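Local coordinates for protein STM4351 (Salmonella enterica, PDB 2Y7I) that binds free L-arginine with high specificity in the periplasm, acting as a family 3 bacterial solute-binding protein, at residues Phe10-Thr15 with Asn26-Phe31; Ser56-Leu61 with Ala71-Thr76. All coordinates share one frame; numbering follows the deposited sequence.

Contact 1: residues Phe10-Thr15 with Asn26-Phe31; sequences FGTSAT and NKIVGF. With ARG (arginine), chain C.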
loop_
_atom_site.group_PDB
_atom_site.type_symbol
_atom_site.label_atom_id
_atom_site.label_comp_id
_atom_site.label_asym_id
_atom_site.label_seq_id
_atom_site.Cartn_x
_atom_site.Cartn_y
_atom_site.Cartn_z
ATOM N N PHE A 10 18.774 -10.261 -4.971
ATOM C CA PHE A 10 17.498 -10.680 -5.540
ATOM C C PHE A 10 17.721 -11.360 -6.873
ATOM O O PHE A 10 18.554 -10.923 -7.664
ATOM C CB PHE A 10 16.597 -9.478 -5.804
ATOM C CG PHE A 10 15.891 -8.955 -4.590
ATOM C CD1 PHE A 10 16.513 -8.022 -3.761
ATOM C CD2 PHE A 10 14.588 -9.362 -4.295
ATOM C CE1 PHE A 10 15.840 -7.510 -2.633
ATOM C CE2 PHE A 10 13.911 -8.859 -3.163
ATOM C CZ PHE A 10 14.541 -7.937 -2.336
ATOM N N GLY A 11 16.967 -12.427 -7.114
ATOM C CA GLY A 11 16.889 -13.040 -8.433
ATOM C C GLY A 11 15.582 -12.602 -9.058
ATOM O O GLY A 11 14.564 -12.489 -8.366
ATOM N N THR A 12 15.617 -12.343 -10.363
ATOM C CA THR A 12 14.430 -11.983 -11.133
ATOM C C THR A 12 14.584 -12.432 -12.594
ATOM O O THR A 12 15.656 -12.889 -13.016
ATOM C CB THR A 12 14.123 -10.454 -11.071
ATOM O OG1 THR A 12 12.772 -10.224 -11.486
ATOM C CG2 THR A 12 15.064 -9.658 -11.965
ATOM N N SER A 13 13.501 -12.303 -13.353
ATOM C CA SER A 13 13.509 -12.554 -14.787
ATOM C C SER A 13 12.973 -11.320 -15.484
ATOM O O SER A 13 11.755 -11.104 -15.534
ATOM C CB SER A 13 12.638 -13.755 -15.140
ATOM O OG SER A 13 12.773 -14.048 -16.519
ATOM N N ALA A 14 13.894 -10.516 -16.010
ATOM C CA ALA A 14 13.586 -9.196 -16.560
ATOM C C ALA A 14 13.077 -9.250 -18.006
ATOM O O ALA A 14 13.602 -8.568 -18.884
ATOM C CB ALA A 14 14.813 -8.295 -16.448
ATOM N N THR A 15 12.027 -10.042 -18.208
ATOM C CA THR A 15 11.416 -10.322 -19.507
ATOM C C THR A 15 9.975 -9.814 -19.540
ATOM O O THR A 15 9.219 -10.101 -20.483
ATOM C CB THR A 15 11.351 -11.867 -19.719
ATOM O OG1 THR A 15 10.709 -12.483 -18.582
ATOM C CG2 THR A 15 12.745 -12.444 -19.859
ATOM N N ASN A 26 20.847 -1.176 -20.495
ATOM C CA ASN A 26 21.031 -2.508 -19.911
ATOM C C ASN A 26 20.873 -2.533 -18.388
ATOM O O ASN A 26 21.541 -3.306 -17.695
ATOM C CB ASN A 26 22.397 -3.081 -20.333
ATOM C CG ASN A 26 22.394 -4.590 -20.431
ATOM O OD1 ASN A 26 21.701 -5.169 -21.271
ATOM N ND2 ASN A 26 23.187 -5.239 -19.580
ATOM N N LYS A 27 20.001 -1.672 -17.866
ATOM C CA LYS A 27 19.685 -1.683 -16.442
ATOM C C LYS A 27 18.309 -2.296 -16.201
ATOM O O LYS A 27 17.398 -2.147 -17.021
ATOM C CB LYS A 27 19.770 -0.270 -15.838
ATOM C CG LYS A 27 21.165 0.375 -15.866
ATOM C CD LYS A 27 22.172 -0.338 -14.958
ATOM C CE LYS A 27 23.223 0.632 -14.393
ATOM N NZ LYS A 27 24.029 1.358 -15.429
ATOM N N ILE A 28 18.172 -2.993 -15.076
ATOM C CA ILE A 28 16.929 -3.657 -14.713
ATOM C C ILE A 28 16.022 -2.640 -14.002
ATOM O O ILE A 28 16.448 -1.982 -13.054
ATOM C CB ILE A 28 17.189 -4.899 -13.821
ATOM C CG1 ILE A 28 18.180 -5.859 -14.504
ATOM C CG2 ILE A 28 15.881 -5.628 -13.501
ATOM C CD1 ILE A 28 18.469 -7.127 -13.702
ATOM N N VAL A 29 14.791 -2.517 -14.488
ATOM C CA VAL A 29 13.850 -1.494 -14.028
ATOM C C VAL A 29 12.441 -2.081 -13.971
ATOM O O VAL A 29 12.179 -3.148 -14.521
ATOM C CB VAL A 29 13.851 -0.225 -14.966
ATOM C CG1 VAL A 29 15.175 0.522 -14.897
ATOM C CG2 VAL A 29 13.527 -0.612 -16.414
ATOM N N GLY A 30 11.527 -1.387 -13.306
ATOM C CA GLY A 30 10.154 -1.844 -13.264
ATOM C C GLY A 30 9.505 -1.696 -11.903
ATOM O O GLY A 30 10.143 -1.264 -10.933
ATOM N N PHE A 31 8.233 -2.083 -11.834
ATOM C CA PHE A 31 7.489 -2.021 -10.586
ATOM C C PHE A 31 8.177 -2.826 -9.487
ATOM O O PHE A 31 8.401 -2.308 -8.388
ATOM C CB PHE A 31 6.060 -2.506 -10.781
ATOM C CG PHE A 31 5.246 -2.502 -9.517
ATOM C CD1 PHE A 31 4.767 -1.312 -8.985
ATOM C CD2 PHE A 31 4.944 -3.699 -8.872
ATOM C CE1 PHE A 31 3.994 -1.309 -7.817
ATOM C CE2 PHE A 31 4.170 -3.707 -7.710
ATOM C CZ PHE A 31 3.709 -2.509 -7.184
HETATM N N ARG C . 2.413 -14.030 -12.730
HETATM C CA ARG C . 2.804 -15.257 -13.493
HETATM C C ARG C . 3.256 -16.343 -12.524
HETATM O O ARG C . 3.651 -17.425 -12.951
HETATM C CB ARG C . 3.925 -14.947 -14.508
HETATM C CG ARG C . 5.167 -14.282 -13.889
HETATM C CD ARG C . 6.309 -14.126 -14.891
HETATM N NE ARG C . 7.318 -13.204 -14.361
HETATM C CZ ARG C . 8.453 -12.875 -14.974
HETATM N NH1 ARG C . 8.771 -13.389 -16.164
HETATM N NH2 ARG C . 9.276 -12.028 -14.391
HETATM O OXT ARG C . 3.257 -16.146 -11.294
#
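Ala14 and Ile28 meet behind a turn whose other side receives the flat guanidinium group of the bound arginine. Ser13 O lies almost in the guanidinium plane and accepts a hydrogen bond from NH2 at 2.9 Å. Thr15 OG1, 3.2 Å from NH1, is a little off that plane, and Ser13 CB, 3.9 Å from NH2, sits to the other side of it. The hydroxyls of Ser13 and Thr15 are joined by a weak hydrogen bond, and Thr15 OG1 is also bonded to Glu118.

The turn is an inverse gamma turn centred on Ala14, closed by Thr15 N donating to Ser13 O at 2.9 Å; the same carbonyl oxygen thus takes both a backbone and a ligand hydrogen. It follows strand 7-12, the middle strand of a parallel three-stranded sheet in one lobe of a type II periplasmic binding fold, and Ile28 belongs to the short antiparallel pair 21-22 and 28-29.

The contact itself is slight and apolar. With CG2 anti to the backbone N and CG1 beside it (chi1 -55°), Ile28 presents the CG2 methyl to Ala14 CB at 4.1 Å, and the same methyl lies 4.4 Å from Thr12 CG2. The Thr12 hydroxyl is bonded instead to Ile70 O, while Ile28 also packs on Phe49 and Asn51 of strand 46-51 and on Ile33 of helix 31-42.

Contact 2: residues Ser56-Leu61 with Ala71-Thr76; sequences SLIPSL and AGMDMT. With ARG (arginine), chain C; ACT (acetate ion), chain G.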
loop_
_atom_site.group_PDB
_atom_site.type_symbol
_atom_site.label_atom_id
_atom_site.label_comp_id
_atom_site.label_asym_id
_atom_site.label_seq_id
_atom_site.Cartn_x
_atom_site.Cartn_y
_atom_site.Cartn_z
ATOM N N SER A 56 13.857 -20.882 -13.474
ATOM C CA SER A 56 15.072 -21.250 -12.737
ATOM C C SER A 56 15.185 -20.530 -11.390
ATOM O O SER A 56 16.121 -20.789 -10.626
ATOM C CB SER A 56 16.328 -20.957 -13.570
ATOM O OG SER A 56 16.589 -19.559 -13.596
ATOM N N LEU A 57 14.234 -19.645 -11.103
ATOM C CA LEU A 57 14.353 -18.752 -9.946
ATOM C C LEU A 57 14.157 -19.474 -8.621
ATOM O O LEU A 57 14.968 -19.321 -7.705
ATOM C CB LEU A 57 13.385 -17.577 -10.059
ATOM C CG LEU A 57 13.714 -16.493 -11.093
ATOM C CD1 LEU A 57 12.543 -15.535 -11.202
ATOM C CD2 LEU A 57 15.022 -15.749 -10.755
ATOM N N ILE A 58 13.068 -20.230 -8.513
ATOM C CA ILE A 58 12.840 -21.009 -7.291
ATOM C C ILE A 58 13.964 -22.028 -7.008
ATOM O O ILE A 58 14.475 -22.063 -5.890
ATOM C CB ILE A 58 11.415 -21.602 -7.230
ATOM C CG1 ILE A 58 10.435 -20.482 -6.853
ATOM C CG2 ILE A 58 11.325 -22.751 -6.202
ATOM C CD1 ILE A 58 8.983 -20.812 -7.118
ATOM N N PRO A 59 14.362 -22.844 -8.018
ATOM C CA PRO A 59 15.498 -23.752 -7.827
ATOM C C PRO A 59 16.802 -23.077 -7.389
ATOM O O PRO A 59 17.480 -23.586 -6.492
ATOM C CB PRO A 59 15.666 -24.396 -9.205
ATOM C CG PRO A 59 14.313 -24.380 -9.782
ATOM C CD PRO A 59 13.639 -23.135 -9.272
ATOM N N SER A 60 17.140 -21.940 -7.996
ATOM C CA SER A 60 18.342 -21.198 -7.620
ATOM C C SER A 60 18.242 -20.622 -6.210
ATOM O O SER A 60 19.225 -20.602 -5.478
ATOM C CB SER A 60 18.631 -20.081 -8.628
ATOM O OG SER A 60 19.002 -20.614 -9.884
ATOM N N LEU A 61 17.053 -20.140 -5.845
ATOM C CA LEU A 61 16.792 -19.664 -4.483
ATOM C C LEU A 61 17.054 -20.770 -3.463
ATOM O O LEU A 61 17.746 -20.557 -2.451
ATOM C CB LEU A 61 15.338 -19.162 -4.363
ATOM C CG LEU A 61 14.841 -18.617 -3.014
ATOM C CD1 LEU A 61 15.717 -17.465 -2.479
ATOM C CD2 LEU A 61 13.394 -18.174 -3.133
ATOM N N ALA A 71 9.599 -11.301 -8.880
ATOM C CA ALA A 71 9.439 -11.497 -10.331
ATOM C C ALA A 71 7.995 -11.610 -10.807
ATOM O O ALA A 71 7.663 -12.499 -11.597
ATOM C CB ALA A 71 10.246 -12.732 -10.793
ATOM N N GLY A 72 7.132 -10.714 -10.327
ATOM C CA GLY A 72 5.711 -10.784 -10.641
ATOM C C GLY A 72 5.152 -12.160 -10.315
ATOM O O GLY A 72 4.292 -12.662 -11.025
ATOM N N MET A 73 5.621 -12.742 -9.211
ATOM C CA MET A 73 5.387 -14.158 -8.912
ATOM C C MET A 73 4.197 -14.381 -7.975
ATOM O O MET A 73 4.253 -14.010 -6.796
ATOM C CB MET A 73 6.661 -14.776 -8.304
ATOM C CG MET A 73 6.532 -16.261 -7.905
ATOM S SD MET A 73 8.044 -16.986 -7.213
ATOM C CE MET A 73 9.030 -17.164 -8.728
ATOM N N ASP A 74 3.131 -14.978 -8.513
ATOM C CA ASP A 74 1.940 -15.341 -7.741
ATOM C C ASP A 74 2.320 -16.339 -6.658
ATOM O O ASP A 74 3.076 -17.282 -6.912
ATOM C CB ASP A 74 0.882 -16.006 -8.639
ATOM C CG ASP A 74 0.221 -15.036 -9.621
ATOM O OD1 ASP A 74 0.799 -13.983 -9.951
ATOM O OD2 ASP A 74 -0.916 -15.347 -10.064
ATOM N N MET A 75 1.767 -16.145 -5.466
ATOM C CA MET A 75 2.013 -17.043 -4.332
ATOM C C MET A 75 1.121 -18.272 -4.408
ATOM O O MET A 75 0.159 -18.406 -3.651
ATOM C CB MET A 75 1.776 -16.310 -3.011
ATOM C CG MET A 75 2.635 -15.051 -2.849
ATOM S SD MET A 75 2.258 -14.108 -1.346
ATOM C CE MET A 75 0.557 -13.652 -1.608
ATOM N N THR A 76 1.442 -19.173 -5.328
ATOM C CA THR A 76 0.619 -20.355 -5.560
ATOM C C THR A 76 0.872 -21.411 -4.474
ATOM O O THR A 76 1.940 -21.412 -3.859
ATOM C CB THR A 76 0.914 -20.974 -6.931
ATOM O OG1 THR A 76 2.228 -21.549 -6.915
ATOM C CG2 THR A 76 0.804 -19.923 -8.062
HETATM N N ARG C . 2.413 -14.030 -12.730
HETATM C CA ARG C . 2.804 -15.257 -13.493
HETATM C C ARG C . 3.256 -16.343 -12.524
HETATM O O ARG C . 3.651 -17.425 -12.951
HETATM C CB ARG C . 3.925 -14.947 -14.508
HETATM C CG ARG C . 5.167 -14.282 -13.889
HETATM C CD ARG C . 6.309 -14.126 -14.891
HETATM N NE ARG C . 7.318 -13.204 -14.361
HETATM C CZ ARG C . 8.453 -12.875 -14.974
HETATM N NH1 ARG C . 8.771 -13.389 -16.164
HETATM N NH2 ARG C . 9.276 -12.028 -14.391
HETATM O OXT ARG C . 3.257 -16.146 -11.294
HETATM C C ACT G . 1.923 -22.887 -10.084
HETATM O O ACT G . 2.711 -22.881 -9.116
HETATM O OXT ACT G . 0.704 -23.003 -9.802
HETATM C CH3 ACT G . 2.414 -22.751 -11.495
#
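Leu57 and Ile58, at the start of helix 57-62, pack against Ala71 and Met73 of the loop that cradles the bound arginine. Two apolar pairs make up the contact. Leu57 sets its CD1 methyl 3.6 Å from Ala71 CB, which also lies beside NH2 of the ligand. In the second pair the side chains run at a slant to one another: Ile58 CD1 is 3.9 Å from Met73 SD. Met73 extends straight from the backbone (chi1 178°) and then bends at its last torsion (chi3 -75°), which brings its terminal CE methyl near Ile58 CD1 as well.

Five hydrogen bonds join the loop to the ligand, four of them through backbone atoms of the loop. Ala71 O receives the guanidinium, with the arginine NE at 2.9 Å and a weaker bond from NH2. At the other end of the ligand, its alpha-amino N donates to Gly72 O at 2.9 Å and to Asp74 OD1 at 3.2 Å, an arrangement that probably suits a protonated amino group. Asp74 N donates to the ligand OXT at 3.0 Å, a nearly straight bond (164°). Arg79 and Thr122 N add further hydrogen bonds to the same arginine.

Beyond the pocket, Thr76 OG1 donates to an acetate O at 2.6 Å; this ion, probably from the crystallisation liquor, is also held by Arg125.

The loop joins strand 68-69 to helix 77-80, whose N-cap is Thr76, bonded through OG1 to Arg79 N. Arg79 of that helix touches both Ile58 and Met73, Phe85 of strand 84-85 packs on Met73, and helix 122-130 of the other lobe reaches Asp74 and Thr76 through Thr122.

From the N terminus, strand 7-12 leads into the turn at Ser13-Thr15, and contact 1 closes the following loop by returning the chain at 26-31, where strand 28-29 runs through the N-cap Gly30 into helix 31-42. Strand 46-51 comes next, and contact 2 then closes a second loop between helix 57-62 and the segment after strand 68-69. The two loops follow in series, neither nested nor crossing. They nevertheless touch in space: Leu57 CD2 lies 3.5 Å from Thr12 N, and Ala71 CB is 3.6 Å from Thr12 OG1. Together they tie loops at the ends of neighbouring parallel strands 7-12 and 68-69 around one bound arginine.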